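Local atomic coordinates of split-soret cytochrome C (Desulfovibrio desulfuricans, PDB entry 1H21), a protein that carries electrons as a dimeric di-heme cytochrome c with an additional iron-sulfur centre in each subunit, and may take part in sulfate reduction. Residues 172-175 with 176-179; 108-111 with 112-116. All blocks are in the same frame, centred on the assembly; numbering follows the deposited sequence.

Both contacts are stretches of about two turns within longer helices, and together they illustrate how side chains three or four residues apart on a helix meet each other and also partners on neighbouring helices. Contact 2 comes first along the chain, on helix 102-118; contact 1 follows on helix 165-192, the centres about 14 Å apart. The two stretches touch: the indole of Trp-115 lies against the backbone of Asp-177 and Ala-178, and Tyr-116 meets Leu-174. In contact 1 Thr-175 touches Cys-44, a probable ligand of the iron-sulfur cluster, whereas contact 2 faces the second subunit, so the packed helix pair probably connects the surroundings of the cluster with the dimer interface.

Contact 1 (172-175 with 176-179); sequences GRLT and ADAA
Leu-174 and Asp-177 both set CG beside the backbone N and anti to the carbonyl carbon, with chi1 of -71° and -66°, and the two side chains cross at a slant on one flank of the helix. Leu-174 CD2 comes to 4.0 Å from Asp-177 OD2, an apolar methyl beside a carboxylate oxygen. The carboxylate is gripped from elsewhere: OD1 and OD2 accept hydrogen bonds from the backbone N of Phe-124 and Ile-123, which fastens the loop to this helix. Beneath these side chains runs the regular i to i+4 ladder. Asp-177 N donates to Arg-173 O at 3.0 Å; Ala-178 N reaches Leu-174 O at 2.9 Å and Ala-179 N reaches Thr-175 O at 2.9 Å. Arg-173 O also takes a weak bond from Ala-176 N. The methyl of Ala-176 sits close to that same oxygen, CB to Arg-173 O 3.1 Å, while Ala-179 CB rests 3.3 Å from Thr-175 O. Thr-175 directs its hydroxyl back along the helix to the carbonyl of Cys-171, a probable ligand of the [2Fe-2S] cluster, and its side chain also touches Cys-44, probably another. The small Ala-179 packs against Ala-33 and Ser-51. This is a regular two-turn stretch of alpha-helix, buried where helix 165-192 packs against helices 26-38 and 44-60, beside the probable cluster site.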
loop_
_atom_site.group_PDB
_atom_site.type_symbol
_atom_site.label_atom_id
_atom_site.label_comp_id
_atom_site.label_asym_id
_atom_site.label_seq_id
_atom_site.Cartn_x
_atom_site.Cartn_y
_atom_site.Cartn_z
ATOM N N GLY A 172 8.476 -2.012 -15.053
ATOM C CA GLY A 172 9.217 -3.256 -14.905
ATOM C C GLY A 172 10.642 -2.993 -14.451
ATOM O O GLY A 172 11.179 -3.722 -13.610
ATOM N N ARG A 173 11.255 -1.943 -14.993
ATOM C CA ARG A 173 12.618 -1.583 -14.632
ATOM C C ARG A 173 12.651 -0.964 -13.248
ATOM O O ARG A 173 13.583 -1.212 -12.482
ATOM C CB ARG A 173 13.213 -0.626 -15.666
ATOM C CG ARG A 173 13.218 -1.220 -17.084
ATOM C CD ARG A 173 13.813 -0.287 -18.147
ATOM N NE ARG A 173 13.612 -0.825 -19.501
ATOM C CZ ARG A 173 14.312 -0.472 -20.581
ATOM N NH1 ARG A 173 15.282 0.437 -20.487
ATOM N NH2 ARG A 173 14.016 -1.015 -21.764
ATOM N N LEU A 174 11.625 -0.183 -12.913
ATOM C CA LEU A 174 11.554 0.445 -11.602
ATOM C C LEU A 174 11.496 -0.636 -10.542
ATOM O O LEU A 174 12.088 -0.498 -9.470
ATOM C CB LEU A 174 10.331 1.342 -11.481
ATOM C CG LEU A 174 10.321 2.652 -12.273
ATOM C CD1 LEU A 174 9.044 3.413 -11.925
ATOM C CD2 LEU A 174 11.540 3.487 -11.944
ATOM N N THR A 175 10.804 -1.726 -10.849
ATOM C CA THR A 175 10.726 -2.843 -9.908
ATOM C C THR A 175 12.150 -3.310 -9.537
ATOM O O THR A 175 12.455 -3.557 -8.367
ATOM C CB THR A 175 9.926 -4.016 -10.502
ATOM O OG1 THR A 175 8.581 -3.594 -10.744
ATOM C CG2 THR A 175 9.888 -5.157 -9.545
ATOM N N ALA A 176 13.027 -3.328 -10.543
ATOM C CA ALA A 176 14.422 -3.740 -10.412
ATOM C C ALA A 176 15.217 -2.757 -9.592
ATOM O O ALA A 176 15.915 -3.155 -8.671
ATOM C CB ALA A 176 15.032 -3.881 -11.765
ATOM N N ASP A 177 15.089 -1.475 -9.902
ATOM C CA ASP A 177 15.795 -0.450 -9.147
ATOM C C ASP A 177 15.420 -0.490 -7.666
ATOM O O ASP A 177 16.267 -0.267 -6.798
ATOM C CB ASP A 177 15.455 0.947 -9.673
ATOM C CG ASP A 177 15.951 1.200 -11.085
ATOM O OD1 ASP A 177 17.083 0.797 -11.440
ATOM O OD2 ASP A 177 15.220 1.860 -11.849
ATOM N N ALA A 178 14.136 -0.712 -7.384
ATOM C CA ALA A 178 13.647 -0.758 -6.005
ATOM C C ALA A 178 14.136 -2.021 -5.310
ATOM O O ALA A 178 14.458 -2.001 -4.115
ATOM C CB ALA A 178 12.148 -0.698 -5.990
ATOM N N ALA A 179 14.176 -3.115 -6.069
ATOM C CA ALA A 179 14.658 -4.402 -5.579
ATOM C C ALA A 179 16.141 -4.237 -5.226
ATOM O O ALA A 179 16.578 -4.611 -4.133
ATOM C CB ALA A 179 14.499 -5.458 -6.658
#

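Contact 2 (108-111 with 112-116); sequences MVNE and LFRWY
Val-109 and Phe-113, one helical turn apart, lie side by side in a CH-pi contact. With chi1 at 171°, Val-109 holds CG1 anti to its own N, and Phe-113 turns its ring, CG beside the backbone N, so that this methyl stands over the ring's centre. The distance from Val-109 CG1 to the centroid of Phe-113 is 3.6 Å, only 6° from the ring normal. Trp-82 of the second subunit meets the same phenyl ring edge-to-face.

On the next flank, Asn-110 and Arg-114 run in the same direction, and the extended arginine lays its guanidinium over Asn-110, with CB over the centre of one face and the amide stacked beside it. The amide and guanidinium planes are 19° apart, with Asn-110 ND2 3.6 Å from Arg-114 NH2. The polar ends are employed elsewhere: Asn-110 OD1 accepts from Trp-82 NE1 of the second subunit, while Arg-114 NH1 donates to Phe-200 O.

The carboxylate of Glu-111 forms a salt bridge with Lys-181 and accepts a hydrogen bond from Thr-199 N. Lys-181 also makes a cation-pi contact with Trp-115, whose CB packs 3.0 Å from Glu-111 O. Backbone bonds support this pattern, among them Phe-113 N to Val-109 O at 2.8 Å and Arg-114 N to Asn-110 O at 2.9 Å. Such i to i+4 pairing of side chains is characteristic of an alpha-helix, here one that contributes a flank to the homodimer interface.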
loop_
_atom_site.group_PDB
_atom_site.type_symbol
_atom_site.label_atom_id
_atom_site.label_comp_id
_atom_site.label_asym_id
_atom_site.label_seq_id
_atom_site.Cartn_x
_atom_site.Cartn_y
_atom_site.Cartn_z
ATOM N N MET A 108 14.717 2.042 7.803
ATOM C CA MET A 108 14.987 1.293 6.570
ATOM C C MET A 108 14.003 1.726 5.465
ATOM O O MET A 108 14.396 1.994 4.340
ATOM C CB MET A 108 14.865 -0.223 6.815
ATOM C CG MET A 108 15.813 -0.796 7.880
ATOM S SD MET A 108 15.601 -2.610 8.100
ATOM C CE MET A 108 16.017 -3.194 6.496
ATOM N N VAL A 109 12.718 1.783 5.792
ATOM C CA VAL A 109 11.703 2.193 4.833
ATOM C C VAL A 109 11.873 3.688 4.517
ATOM O O VAL A 109 11.617 4.125 3.388
ATOM C CB VAL A 109 10.285 1.925 5.396
ATOM C CG1 VAL A 109 9.201 2.541 4.509
ATOM C CG2 VAL A 109 10.086 0.437 5.541
ATOM N N ASN A 110 12.324 4.467 5.497
ATOM C CA ASN A 110 12.524 5.892 5.275
ATOM C C ASN A 110 13.568 6.106 4.193
ATOM O O ASN A 110 13.412 6.976 3.333
ATOM C CB ASN A 110 12.967 6.604 6.554
ATOM C CG ASN A 110 11.813 6.878 7.503
ATOM O OD1 ASN A 110 10.645 6.707 7.154
ATOM N ND2 ASN A 110 12.136 7.315 8.712
ATOM N N GLU A 111 14.631 5.307 4.236
ATOM C CA GLU A 111 15.689 5.418 3.242
ATOM C C GLU A 111 15.187 4.951 1.876
ATOM O O GLU A 111 15.392 5.623 0.858
ATOM C CB GLU A 111 16.929 4.610 3.662
ATOM C CG GLU A 111 17.828 4.249 2.490
ATOM C CD GLU A 111 19.297 4.258 2.814
ATOM O OE1 GLU A 111 19.677 4.673 3.928
ATOM O OE2 GLU A 111 20.081 3.858 1.920
ATOM N N LEU A 112 14.534 3.796 1.851
ATOM C CA LEU A 112 13.993 3.257 0.615
ATOM C C LEU A 112 13.016 4.246 -0.036
ATOM O O LEU A 112 13.165 4.570 -1.215
ATOM C CB LEU A 112 13.306 1.924 0.903
ATOM C CG LEU A 112 12.685 1.220 -0.287
ATOM C CD1 LEU A 112 13.753 0.985 -1.359
ATOM C CD2 LEU A 112 12.051 -0.082 0.206
ATOM N N PHE A 113 12.071 4.767 0.748
ATOM C CA PHE A 113 11.067 5.719 0.259
ATOM C C PHE A 113 11.604 7.119 -0.117
ATOM O O PHE A 113 11.243 7.642 -1.169
ATOM C CB PHE A 113 9.897 5.826 1.248
ATOM C CG PHE A 113 8.973 4.627 1.247
ATOM C CD1 PHE A 113 9.363 3.416 0.669
ATOM C CD2 PHE A 113 7.722 4.706 1.835
ATOM C CE1 PHE A 113 8.521 2.306 0.678
ATOM C CE2 PHE A 113 6.870 3.600 1.849
ATOM C CZ PHE A 113 7.276 2.399 1.270
ATOM N N ARG A 114 12.446 7.728 0.726
ATOM C CA ARG A 114 13.026 9.053 0.432
ATOM C C ARG A 114 13.922 8.963 -0.808
ATOM O O ARG A 114 13.953 9.870 -1.645
ATOM C CB ARG A 114 13.834 9.558 1.620
ATOM C CG ARG A 114 12.980 9.941 2.796
ATOM C CD ARG A 114 13.777 10.284 4.028
ATOM N NE ARG A 114 12.891 10.439 5.183
ATOM C CZ ARG A 114 13.277 10.445 6.460
ATOM N NH1 ARG A 114 14.557 10.305 6.795
ATOM N NH2 ARG A 114 12.365 10.621 7.408
ATOM N N TRP A 115 14.607 7.833 -0.947
ATOM C CA TRP A 115 15.482 7.612 -2.077
ATOM C C TRP A 115 14.644 7.636 -3.340
ATOM O O TRP A 115 14.986 8.326 -4.309
ATOM C CB TRP A 115 16.195 6.263 -1.919
ATOM C CG TRP A 115 16.791 5.717 -3.194
ATOM C CD1 TRP A 115 17.982 6.070 -3.769
ATOM C CD2 TRP A 115 16.197 4.741 -4.065
ATOM N NE1 TRP A 115 18.161 5.374 -4.949
ATOM C CE2 TRP A 115 17.079 4.555 -5.152
ATOM C CE3 TRP A 115 15.002 4.014 -4.031
ATOM C CZ2 TRP A 115 16.804 3.673 -6.193
ATOM C CZ3 TRP A 115 14.729 3.140 -5.066
ATOM C CH2 TRP A 115 15.628 2.976 -6.136
ATOM N N TYR A 116 13.534 6.893 -3.306
ATOM C CA TYR A 116 12.623 6.801 -4.442
ATOM C C TYR A 116 12.087 8.161 -4.885
ATOM O O TYR A 116 12.081 8.462 -6.084
ATOM C CB TYR A 116 11.453 5.852 -4.156
ATOM C CG TYR A 116 10.567 5.635 -5.357
ATOM C CD1 TYR A 116 10.854 4.643 -6.289
ATOM C CD2 TYR A 116 9.458 6.446 -5.581
ATOM C CE1 TYR A 116 10.061 4.468 -7.417
ATOM C CE2 TYR A 116 8.659 6.279 -6.698
ATOM C CZ TYR A 116 8.966 5.290 -7.614
ATOM O OH TYR A 116 8.188 5.128 -8.744
#